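Local coordinates for (S)-ureidoglycine aminohydrolase cupin domain-containing protein (Pseudomonas syringae pv. tomato, PDB 3MYX) that is of unknown function but carries a cupin fold related to (S)-ureidoglycine aminohydrolase and EutQ-like proteins, at residues A[207-210]-A[211-215]; A[52-55]-A[56-60]; A[170-174]-A[175-179]. One frame throughout, in Å; residues are numbered along the deposited sequence. Where two conformers were deposited one is given.

Contact 1: residues A[207-210]-A[211-215]; sequences LTVN and TGDTV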
ATOM      1  N   LEU A 207      14.822   5.001   8.461  1.00 18.64           N
ATOM      2  CA  LEU A 207      14.350   5.098   7.097  0.50 15.67           C
ATOM      3  C   LEU A 207      13.615   6.420   6.922  1.00 13.94           C
ATOM      4  O   LEU A 207      12.620   6.663   7.607  1.00 13.14           O
ATOM      5  CB  LEU A 207      13.393   3.948   6.805  0.50 15.89           C
ATOM      6  CG  LEU A 207      12.837   3.897   5.393  0.50 12.87           C
ATOM      7  CD1 LEU A 207      13.963   3.549   4.383  0.50 14.15           C
ATOM      8  CD2 LEU A 207      11.704   2.874   5.341  0.50 14.13           C
ATOM      9  N   THR A 208      14.091   7.260   6.012  1.00 12.45           N
ATOM     10  CA  THR A 208      13.379   8.459   5.615  1.00 11.75           C
ATOM     11  C   THR A 208      12.484   8.107   4.442  1.00 12.69           C
ATOM     12  O   THR A 208      12.964   7.660   3.397  1.00 14.20           O
ATOM     13  CB  THR A 208      14.328   9.578   5.221  1.00 13.76           C
ATOM     14  OG1 THR A 208      15.137   9.901   6.356  1.00 15.99           O
ATOM     15  CG2 THR A 208      13.543  10.809   4.799  1.00 16.74           C
ATOM     16  N   VAL A 209      11.183   8.264   4.646  1.00 10.19           N
ATOM     17  CA  VAL A 209      10.190   8.022   3.614  1.00  9.92           C
ATOM     18  C   VAL A 209       9.820   9.383   3.058  1.00  9.87           C
ATOM     19  O   VAL A 209       9.278  10.233   3.758  1.00 10.04           O
ATOM     20  CB  VAL A 209       8.953   7.276   4.173  1.00  9.47           C
ATOM     21  CG1 VAL A 209       8.005   6.897   3.020  1.00 10.23           C
ATOM     22  CG2 VAL A 209       9.409   6.048   4.996  1.00 10.92           C
ATOM     23  N   ASN A 210      10.176   9.590   1.804  1.00  9.93           N
ATOM     24  CA  ASN A 210       9.964  10.853   1.132  1.00 10.47           C
ATOM     25  C   ASN A 210       8.706  10.856   0.292  1.00  9.85           C
ATOM     26  O   ASN A 210       8.083   9.821   0.050  1.00  9.03           O
ATOM     27  CB  ASN A 210      11.177  11.175   0.252  1.00 14.32           C
ATOM     28  CG  ASN A 210      12.434  11.373   1.062  1.00 17.92           C
ATOM     29  OD1 ASN A 210      12.515  12.300   1.856  1.00 18.80           O
ATOM     30  ND2 ASN A 210      13.428  10.507   0.859  1.00 24.30           N
ATOM     31  N   THR A 211       8.334  12.041  -0.158  1.00 10.65           N
ATOM     32  CA  THR A 211       7.188  12.194  -1.003  1.00 10.34           C
ATOM     33  C   THR A 211       7.344  11.308  -2.248  1.00  8.71           C
ATOM     34  O   THR A 211       8.381  11.323  -2.902  1.00  9.42           O
ATOM     35  CB  THR A 211       7.042  13.652  -1.421  1.00  9.96           C
ATOM     36  OG1 THR A 211       7.080  14.500  -0.256  1.00 16.11           O
ATOM     37  CG2 THR A 211       5.785  13.840  -2.216  1.00 12.38           C
ATOM     38  N   GLY A 212       6.326  10.518  -2.552  1.00  8.65           N
ATOM     39  CA  GLY A 212       6.352   9.641  -3.716  1.00  7.94           C
ATOM     40  C   GLY A 212       6.945   8.267  -3.467  1.00  7.45           C
ATOM     41  O   GLY A 212       6.980   7.446  -4.376  1.00  8.72           O
ATOM     42  N   ASP A 213       7.403   8.022  -2.244  1.00  6.58           N
ATOM     43  CA  ASP A 213       7.920   6.692  -1.862  1.00  7.03           C
ATOM     44  C   ASP A 213       6.789   5.822  -1.323  1.00  6.67           C
ATOM     45  O   ASP A 213       5.840   6.331  -0.728  1.00  7.01           O
ATOM     46  CB  ASP A 213       8.961   6.774  -0.746  1.00  6.67           C
ATOM     47  CG  ASP A 213      10.218   7.521  -1.112  1.00  9.09           C
ATOM     48  OD1 ASP A 213      10.452   7.880  -2.284  1.00  8.45           O
ATOM     49  OD2 ASP A 213      11.007   7.743  -0.164  1.00  9.38           O
ATOM     50  N   THR A 214       6.930   4.511  -1.495  1.00  6.58           N
ATOM     51  CA  THR A 214       6.029   3.542  -0.886  1.00  6.46           C
ATOM     52  C   THR A 214       6.805   2.669   0.101  1.00  6.27           C
ATOM     53  O   THR A 214       7.873   2.134  -0.233  1.00  7.12           O
ATOM     54  CB  THR A 214       5.375   2.637  -1.933  1.00  6.54           C
ATOM     55  OG1 THR A 214       4.640   3.443  -2.843  1.00  7.38           O
ATOM     56  CG2 THR A 214       4.452   1.633  -1.267  1.00  6.89           C
ATOM     57  N   VAL A 215       6.256   2.520   1.300  1.00  6.96           N
ATOM     58  CA  VAL A 215       6.811   1.708   2.363  1.00  7.21           C
ATOM     59  C   VAL A 215       5.734   0.750   2.873  1.00  6.44           C
ATOM     60  O   VAL A 215       4.538   1.065   2.849  1.00  6.98           O
ATOM     61  CB  VAL A 215       7.358   2.599   3.532  1.00  8.76           C
ATOM     62  CG1 VAL A 215       6.255   3.415   4.198  1.00 10.92           C
ATOM     63  CG2 VAL A 215       8.147   1.784   4.568  1.00 12.18           C
TER
HETATM   64  O   HOH W   1      10.470  14.138   0.989  0.50 12.17           O

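Contact 2: residues A[52-55]-A[56-60]; sequences VEFG and TALSV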
ATOM      1  N   VAL A  52       5.242  -4.983  -8.696  1.00  6.39           N
ATOM      2  CA  VAL A  52       5.009  -5.709  -9.938  1.00  6.79           C
ATOM      3  C   VAL A  52       5.662  -4.915 -11.066  1.00  7.51           C
ATOM      4  O   VAL A  52       5.492  -3.694 -11.150  1.00  7.77           O
ATOM      5  CB  VAL A  52       3.518  -5.927 -10.237  1.00  6.22           C
ATOM      6  CG1 VAL A  52       3.318  -6.534 -11.624  1.00  8.55           C
ATOM      7  CG2 VAL A  52       2.901  -6.814  -9.152  1.00  8.65           C
ATOM      8  N   GLU A  53       6.446  -5.609 -11.887  1.00  7.53           N
ATOM      9  CA  GLU A  53       6.992  -5.064 -13.125  1.00  8.83           C
ATOM     10  C   GLU A  53       6.255  -5.756 -14.267  1.00  8.35           C
ATOM     11  O   GLU A  53       6.261  -6.978 -14.356  1.00 10.40           O
ATOM     12  CB  GLU A  53       8.501  -5.320 -13.190  1.00 10.52           C
ATOM     13  CG  GLU A  53       9.244  -4.636 -12.058  1.00 13.53           C
ATOM     14  CD  GLU A  53      10.754  -4.731 -12.119  1.00 19.16           C
ATOM     15  OE1 GLU A  53      11.301  -5.156 -13.145  1.00 25.18           O
ATOM     16  OE2 GLU A  53      11.391  -4.371 -11.116  1.00 22.02           O
ATOM     17  N   PHE A  54       5.614  -4.987 -15.135  1.00  8.37           N
ATOM     18  CA  PHE A  54       4.816  -5.564 -16.196  1.00  8.20           C
ATOM     19  C   PHE A  54       4.708  -4.594 -17.360  1.00  8.44           C
ATOM     20  O   PHE A  54       4.789  -3.373 -17.170  1.00 10.06           O
ATOM     21  CB  PHE A  54       3.438  -5.924 -15.635  1.00  9.35           C
ATOM     22  CG  PHE A  54       2.737  -7.019 -16.381  1.00 10.14           C
ATOM     23  CD1 PHE A  54       3.229  -8.316 -16.369  1.00 11.50           C
ATOM     24  CD2 PHE A  54       1.544  -6.773 -17.048  1.00 11.68           C
ATOM     25  CE1 PHE A  54       2.564  -9.335 -17.028  1.00 13.53           C
ATOM     26  CE2 PHE A  54       0.867  -7.807 -17.709  1.00 11.66           C
ATOM     27  CZ  PHE A  54       1.391  -9.070 -17.708  1.00 13.06           C
ATOM     28  N   GLY A  55       4.555  -5.131 -18.561  1.00  8.42           N
ATOM     29  CA  GLY A  55       4.581  -4.318 -19.762  1.00  8.69           C
ATOM     30  C   GLY A  55       3.668  -4.751 -20.882  1.00  8.29           C
ATOM     31  O   GLY A  55       3.848  -4.310 -22.015  1.00  9.17           O
ATOM     32  N   THR A  56       2.680  -5.588 -20.567  1.00  8.68           N
ATOM     33  CA  THR A  56       1.722  -6.101 -21.520  0.50  8.72           C
ATOM     34  C   THR A  56       0.313  -6.073 -20.869  1.00  8.66           C
ATOM     35  O   THR A  56       0.132  -5.520 -19.796  1.00  8.98           O
ATOM     36  CB  THR A  56       2.169  -7.540 -21.963  0.50  8.96           C
ATOM     37  OG1 THR A  56       2.321  -8.374 -20.810  0.50 10.35           O
ATOM     38  CG2 THR A  56       3.523  -7.504 -22.717  0.50 10.97           C
ATOM     39  N   ALA A  57      -0.664  -6.707 -21.514  1.00  9.33           N
ATOM     40  CA  ALA A  57      -1.987  -6.884 -20.936  1.00 10.30           C
ATOM     41  C   ALA A  57      -2.242  -8.335 -20.571  1.00  9.49           C
ATOM     42  O   ALA A  57      -1.790  -9.255 -21.252  1.00 11.65           O
ATOM     43  CB  ALA A  57      -3.064  -6.382 -21.882  1.00 10.88           C
ATOM     44  N   LEU A  58      -2.980  -8.514 -19.488  1.00  9.71           N
ATOM     45  CA  LEU A  58      -3.476  -9.831 -19.119  0.50  9.84           C
ATOM     46  C   LEU A  58      -4.875  -9.701 -18.541  1.00  9.28           C
ATOM     47  O   LEU A  58      -5.233  -8.735 -17.900  1.00  9.42           O
ATOM     48  CB  LEU A  58      -2.505 -10.622 -18.199  0.50 11.19           C
ATOM     49  CG  LEU A  58      -2.227 -10.203 -16.744  0.50 10.31           C
ATOM     50  CD1 LEU A  58      -3.467 -10.344 -15.897  0.50 11.45           C
ATOM     51  CD2 LEU A  58      -1.071 -10.991 -16.113  0.50 10.15           C
ATOM     52  N   SER A  59      -5.681 -10.697 -18.850  1.00 10.75           N
ATOM     53  CA  SER A  59      -7.066 -10.734 -18.411  1.00 10.52           C
ATOM     54  C   SER A  59      -7.221 -11.845 -17.372  1.00 10.78           C
ATOM     55  O   SER A  59      -6.690 -12.954 -17.535  1.00 13.72           O
ATOM     56  CB  SER A  59      -7.991 -10.987 -19.603  1.00 11.88           C
ATOM     57  OG  SER A  59      -8.007  -9.887 -20.515  1.00 13.56           O
ATOM     58  N   VAL A  60      -7.949 -11.544 -16.305  1.00  9.03           N
ATOM     59  CA  VAL A  60      -8.199 -12.474 -15.220  1.00  9.60           C
ATOM     60  C   VAL A  60      -9.711 -12.610 -15.049  1.00  8.92           C
ATOM     61  O   VAL A  60     -10.411 -11.605 -14.898  1.00  8.74           O
ATOM     62  CB  VAL A  60      -7.568 -11.952 -13.917  1.00  9.97           C
ATOM     63  CG1 VAL A  60      -7.671 -13.004 -12.799  1.00 11.34           C
ATOM     64  CG2 VAL A  60      -6.113 -11.541 -14.151  1.00 11.47           C
TER
HETATM   65  O   HOH W   2       5.127  -7.915 -19.286  1.00 17.65           O

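Contact 3: residues A[170-174]-A[175-179]; sequences GVWDS and TPYER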
ATOM      1  N   GLY A 170      -7.414   4.016   1.641  1.00  5.48           N
ATOM      2  CA  GLY A 170      -7.848   5.371   1.443  1.00  5.20           C
ATOM      3  C   GLY A 170      -6.727   6.371   1.503  1.00  4.66           C
ATOM      4  O   GLY A 170      -5.581   6.052   1.182  1.00  5.29           O
ATOM      5  N   VAL A 171      -7.093   7.584   1.902  1.00  5.12           N
ATOM      6  CA  VAL A 171      -6.186   8.698   1.999  1.00  5.48           C
ATOM      7  C   VAL A 171      -6.270   9.253   3.428  1.00  4.77           C
ATOM      8  O   VAL A 171      -7.357   9.316   4.012  1.00  5.37           O
ATOM      9  CB  VAL A 171      -6.502   9.780   0.942  1.00  5.36           C
ATOM     10  CG1 VAL A 171      -5.561  11.019   1.091  1.00  6.34           C
ATOM     11  CG2 VAL A 171      -6.391   9.217  -0.469  1.00  7.39           C
ATOM     12  N   TRP A 172      -5.103   9.604   3.984  1.00  4.39           N
ATOM     13  CA  TRP A 172      -4.971  10.115   5.355  1.00  4.69           C
ATOM     14  C   TRP A 172      -4.064  11.311   5.351  1.00  4.62           C
ATOM     15  O   TRP A 172      -3.136  11.386   4.533  1.00  5.19           O
ATOM     16  CB  TRP A 172      -4.344   9.042   6.219  1.00  5.72           C
ATOM     17  CG  TRP A 172      -3.920   9.310   7.643  1.00  5.01           C
ATOM     18  CD1 TRP A 172      -4.639   9.050   8.747  1.00  6.95           C
ATOM     19  CD2 TRP A 172      -2.626   9.726   8.097  1.00  5.68           C
ATOM     20  NE1 TRP A 172      -3.895   9.297   9.877  1.00  6.38           N
ATOM     21  CE2 TRP A 172      -2.641   9.686   9.493  1.00  5.86           C
ATOM     22  CE3 TRP A 172      -1.445  10.104   7.451  1.00  6.80           C
ATOM     23  CZ2 TRP A 172      -1.523   9.996  10.256  1.00  6.83           C
ATOM     24  CZ3 TRP A 172      -0.342  10.412   8.210  1.00  6.22           C
ATOM     25  CH2 TRP A 172      -0.384  10.336   9.597  1.00  6.65           C
ATOM     26  N   ASP A 173      -4.298  12.245   6.265  1.00  4.53           N
ATOM     27  CA  ASP A 173      -3.322  13.294   6.498  1.00  5.00           C
ATOM     28  C   ASP A 173      -3.183  13.621   7.967  1.00  4.72           C
ATOM     29  O   ASP A 173      -3.987  13.200   8.794  1.00  5.11           O
ATOM     30  CB  ASP A 173      -3.521  14.532   5.588  1.00  5.97           C
ATOM     31  CG  ASP A 173      -4.669  15.478   5.988  1.00  6.05           C
ATOM     32  OD1 ASP A 173      -5.296  15.378   7.071  1.00  5.79           O
ATOM     33  OD2 ASP A 173      -4.952  16.370   5.133  1.00  5.69           O
ATOM     34  N   SER A 174      -2.116  14.333   8.284  1.00  4.84           N
ATOM     35  CA  SER A 174      -1.824  14.649   9.667  1.00  5.18           C
ATOM     36  C   SER A 174      -0.902  15.840   9.772  1.00  4.88           C
ATOM     37  O   SER A 174       0.007  16.011   8.966  1.00  5.10           O
ATOM     38  CB  SER A 174      -1.136  13.463  10.359  1.00  5.14           C
ATOM     39  OG  SER A 174      -1.005  13.674  11.751  1.00  5.61           O
ATOM     40  N   THR A 175      -1.114  16.601  10.827  1.00  4.63           N
ATOM     41  CA  THR A 175      -0.163  17.594  11.296  1.00  5.12           C
ATOM     42  C   THR A 175       1.032  16.831  11.922  1.00  5.32           C
ATOM     43  O   THR A 175       0.996  15.603  12.084  1.00  5.59           O
ATOM     44  CB  THR A 175      -0.868  18.548  12.274  1.00  5.00           C
ATOM     45  OG1 THR A 175      -1.323  17.829  13.421  1.00  5.37           O
ATOM     46  CG2 THR A 175      -2.062  19.256  11.619  1.00  5.78           C
ATOM     47  N   PRO A 176       2.129  17.542  12.243  1.00  5.56           N
ATOM     48  CA  PRO A 176       3.345  16.858  12.691  1.00  6.35           C
ATOM     49  C   PRO A 176       3.176  16.157  14.023  1.00  6.45           C
ATOM     50  O   PRO A 176       2.458  16.629  14.902  1.00  7.32           O
ATOM     51  CB  PRO A 176       4.352  18.004  12.876  1.00  7.58           C
ATOM     52  CG  PRO A 176       3.806  19.141  12.157  1.00  7.22           C
ATOM     53  CD  PRO A 176       2.333  18.994  12.085  1.00  6.47           C
ATOM     54  N   TYR A 177       3.852  15.032  14.185  1.00  6.30           N
ATOM     55  CA  TYR A 177       3.927  14.383  15.490  1.00  6.43           C
ATOM     56  C   TYR A 177       5.075  13.422  15.611  1.00  6.22           C
ATOM     57  O   TYR A 177       5.698  13.016  14.609  1.00  6.17           O
ATOM     58  CB  TYR A 177       2.626  13.672  15.855  1.00  6.69           C
ATOM     59  CG  TYR A 177       2.266  12.450  15.033  1.00  6.87           C
ATOM     60  CD1 TYR A 177       1.614  12.568  13.814  1.00  7.11           C
ATOM     61  CD2 TYR A 177       2.551  11.175  15.493  1.00  7.53           C
ATOM     62  CE1 TYR A 177       1.234  11.456  13.083  1.00  6.41           C
ATOM     63  CE2 TYR A 177       2.174  10.056  14.785  1.00  7.63           C
ATOM     64  CZ  TYR A 177       1.509  10.198  13.578  1.00  6.56           C
ATOM     65  OH  TYR A 177       1.124   9.109  12.837  1.00  8.10           O
ATOM     66  N   GLU A 178       5.352  13.068  16.864  1.00  6.69           N
ATOM     67  CA  GLU A 178       6.401  12.125  17.218  1.00  7.35           C
ATOM     68  C   GLU A 178       5.889  11.234  18.318  1.00  7.42           C
ATOM     69  O   GLU A 178       5.319  11.714  19.291  1.00  8.80           O
ATOM     70  CB  GLU A 178       7.656  12.878  17.673  1.00  8.12           C
ATOM     71  CG  GLU A 178       8.854  11.962  18.001  1.00  9.53           C
ATOM     72  CD  GLU A 178      10.076  12.722  18.504  1.00 11.26           C
ATOM     73  OE1 GLU A 178      10.096  13.970  18.436  1.00 14.72           O
ATOM     74  OE2 GLU A 178      11.024  12.049  18.948  1.00 14.06           O
ATOM     75  N   ARG A 179       6.112   9.934  18.170  1.00  8.38           N
ATOM     76  CA  ARG A 179       5.748   8.959  19.178  1.00  9.09           C
ATOM     77  C   ARG A 179       6.909   8.012  19.415  1.00 10.47           C
ATOM     78  O   ARG A 179       7.858   7.951  18.629  1.00 10.86           O
ATOM     79  CB  ARG A 179       4.516   8.170  18.725  1.00  9.83           C
ATOM     80  CG  ARG A 179       4.656   7.460  17.378  1.00 10.86           C
ATOM     81  CD  ARG A 179       3.536   6.459  17.160  1.00 12.21           C
ATOM     82  NE  ARG A 179       3.684   5.721  15.904  1.00 11.88           N
ATOM     83  CZ  ARG A 179       4.540   4.723  15.702  1.00 11.26           C
ATOM     84  NH1 ARG A 179       5.372   4.316  16.669  1.00 12.84           N
ATOM     85  NH2 ARG A 179       4.584   4.128  14.515  1.00 13.80           N
TER

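Contact 1: residues A[207-210]-A[211-215]
Asn210 and Asp213 stand next to one another with their side chains aimed alike, yet their flat ends are nearly perpendicular, 78° between the amide and carboxylate planes. It is the backbone of Asn210 that the aspartate grips. With CG beside its own backbone N and anti to the carbonyl carbon (chi1 -63°), Asp213 folds its carboxylate back over the turn, and OD2 takes the N-H of Asn210 at 2.8 Å between Asn210 N and Asp213 OD2. That N-H arrives from above the carboxylate plane, 56° out of it. In return Asp213 N donates to Asn210 O over 3.0 Å, closing a type II beta turn from Asn210 to Asp213; Gly212 takes the third position, with positive phi. A water donates to Asn210 OD1 and accepts from Thr211 N, bridging side chain and backbone.

On the strand side of the turn the packing is apolar. Val209 crosses Val215 at about a right angle, CG1 to CG1 4.1 Å, and Val209 CG1 also rests on Asp213 CB, 3.9 Å away. In the modelled conformer of Leu207, its side chain and that of Val215 run alongside each other, head to tail, with Leu207 CD2 3.8 Å from Val215 CG2. This is the connection between strands 206-209 and 214-217 of the cupin domain, which belong to different sheets.

Asp213 is buried, but both its oxygens are satisfied: OD2 also forms a salt bridge with Arg12 and OD1 accepts from Ala13 N. Such surroundings would probably favour the ionised carboxylate, which ties the turn to the chain just after strand 7-11.

Contact 2: residues A[52-55]-A[56-60]
The ring of Phe54 reaches along the inside of the bend toward Thr56, and these two residues with Gly55 make most of the contact. CG of Phe54 lies anti to its backbone N (chi1 -155°), which puts the ring beside its own carbonyl carbon, on the side of the following residues. Phe54 CE2 comes obliquely to within 3.2 Å of Thr56 O. In the modelled conformer of Thr56 the two side chains cross at about a right angle, Phe54 CZ 3.3 Å from Thr56 OG1. A water bridges the bend, accepting from Gly55 N at 2.9 Å and hydrogen-bonding that OG1; it also sits 3.5 Å above one face of the Phe54 ring, toward its rim.

Here, in what is probably the N-terminal cupin-like barrel, the chain passes from strand 47-54, paired with 109-116, to strand 57-60, an outer strand of a four-stranded antiparallel sheet. No hydrogen bond links the segments directly. Leu58, also one conformer of two, crosses Phe54 at about a right angle, its CD2 meeting the ring obliquely, 3.5 Å from Phe54 CZ. Phe33 packs edge-to-face with Phe54 and also touches Leu58, while Trp111 and Ala105 bring neighbouring strands against the same phenylalanine.

Contact 3: residues A[170-174]-A[175-179]
Tyr177 holds CG between its backbone N and carbonyl carbon (chi1 68°), which swings the phenol back along the chain toward Ser174 and Trp172. Ser174 has OG anti to its own N (chi1 -172°), and this places the hydroxyl at the edge of the tyrosine ring, OG to CE1 3.4 Å. From there Ser174 OG donates to Thr175 O at 2.8 Å, in the carbonyl plane and on a lone pair. Thr175 O itself lies in the plane of the Tyr177 ring, at its edge, so hydroxyl and carbonyl both line that rim.

The indole of Trp172 and the phenol approach one another from the two ends of the bend. The indole's benzo end meets the phenol, Trp172 CH2 lying 4.0 Å from Tyr177 CE1, near the plane of the tyrosine ring, and 3.8 Å from Tyr177 OH. Trp225 stacks with Tyr177, and Lys233 makes a cation-pi contact with Trp172. The stretch carries the chain from strand 168-174 across to the short, weakly bonded strand 177-178 in the other sheet of the cupin domain.

Ser174 is buried, and the bond gives its hydroxyl proton an acceptor in the next residue and holds its rotation where an aromatic edge packs against it.

In the fold
Along the chain contact 2 comes first, then contact 3, then contact 1, with no overlap. Each is a short connection carrying the chain from one antiparallel sheet to another. Contacts 1 and 3 share the C-terminal cupin domain and the same two sheets: strands 168-174 and 214-217 belong to the seven-stranded sheet, strands 177-178 and 206-209 to the five-stranded one. Their centres are about 14 Å apart. Contact 2 belongs to the N-terminal half, its centre about 25 Å from that of contact 1 and about 34 Å from that of contact 3, on the opposite side of the chain's centre from contact 3. Sheet-to-sheet turns therefore occur in both halves, consistent with a bicupin-like architecture, with N-terminal strand 7-11 added to the seven-stranded sheet.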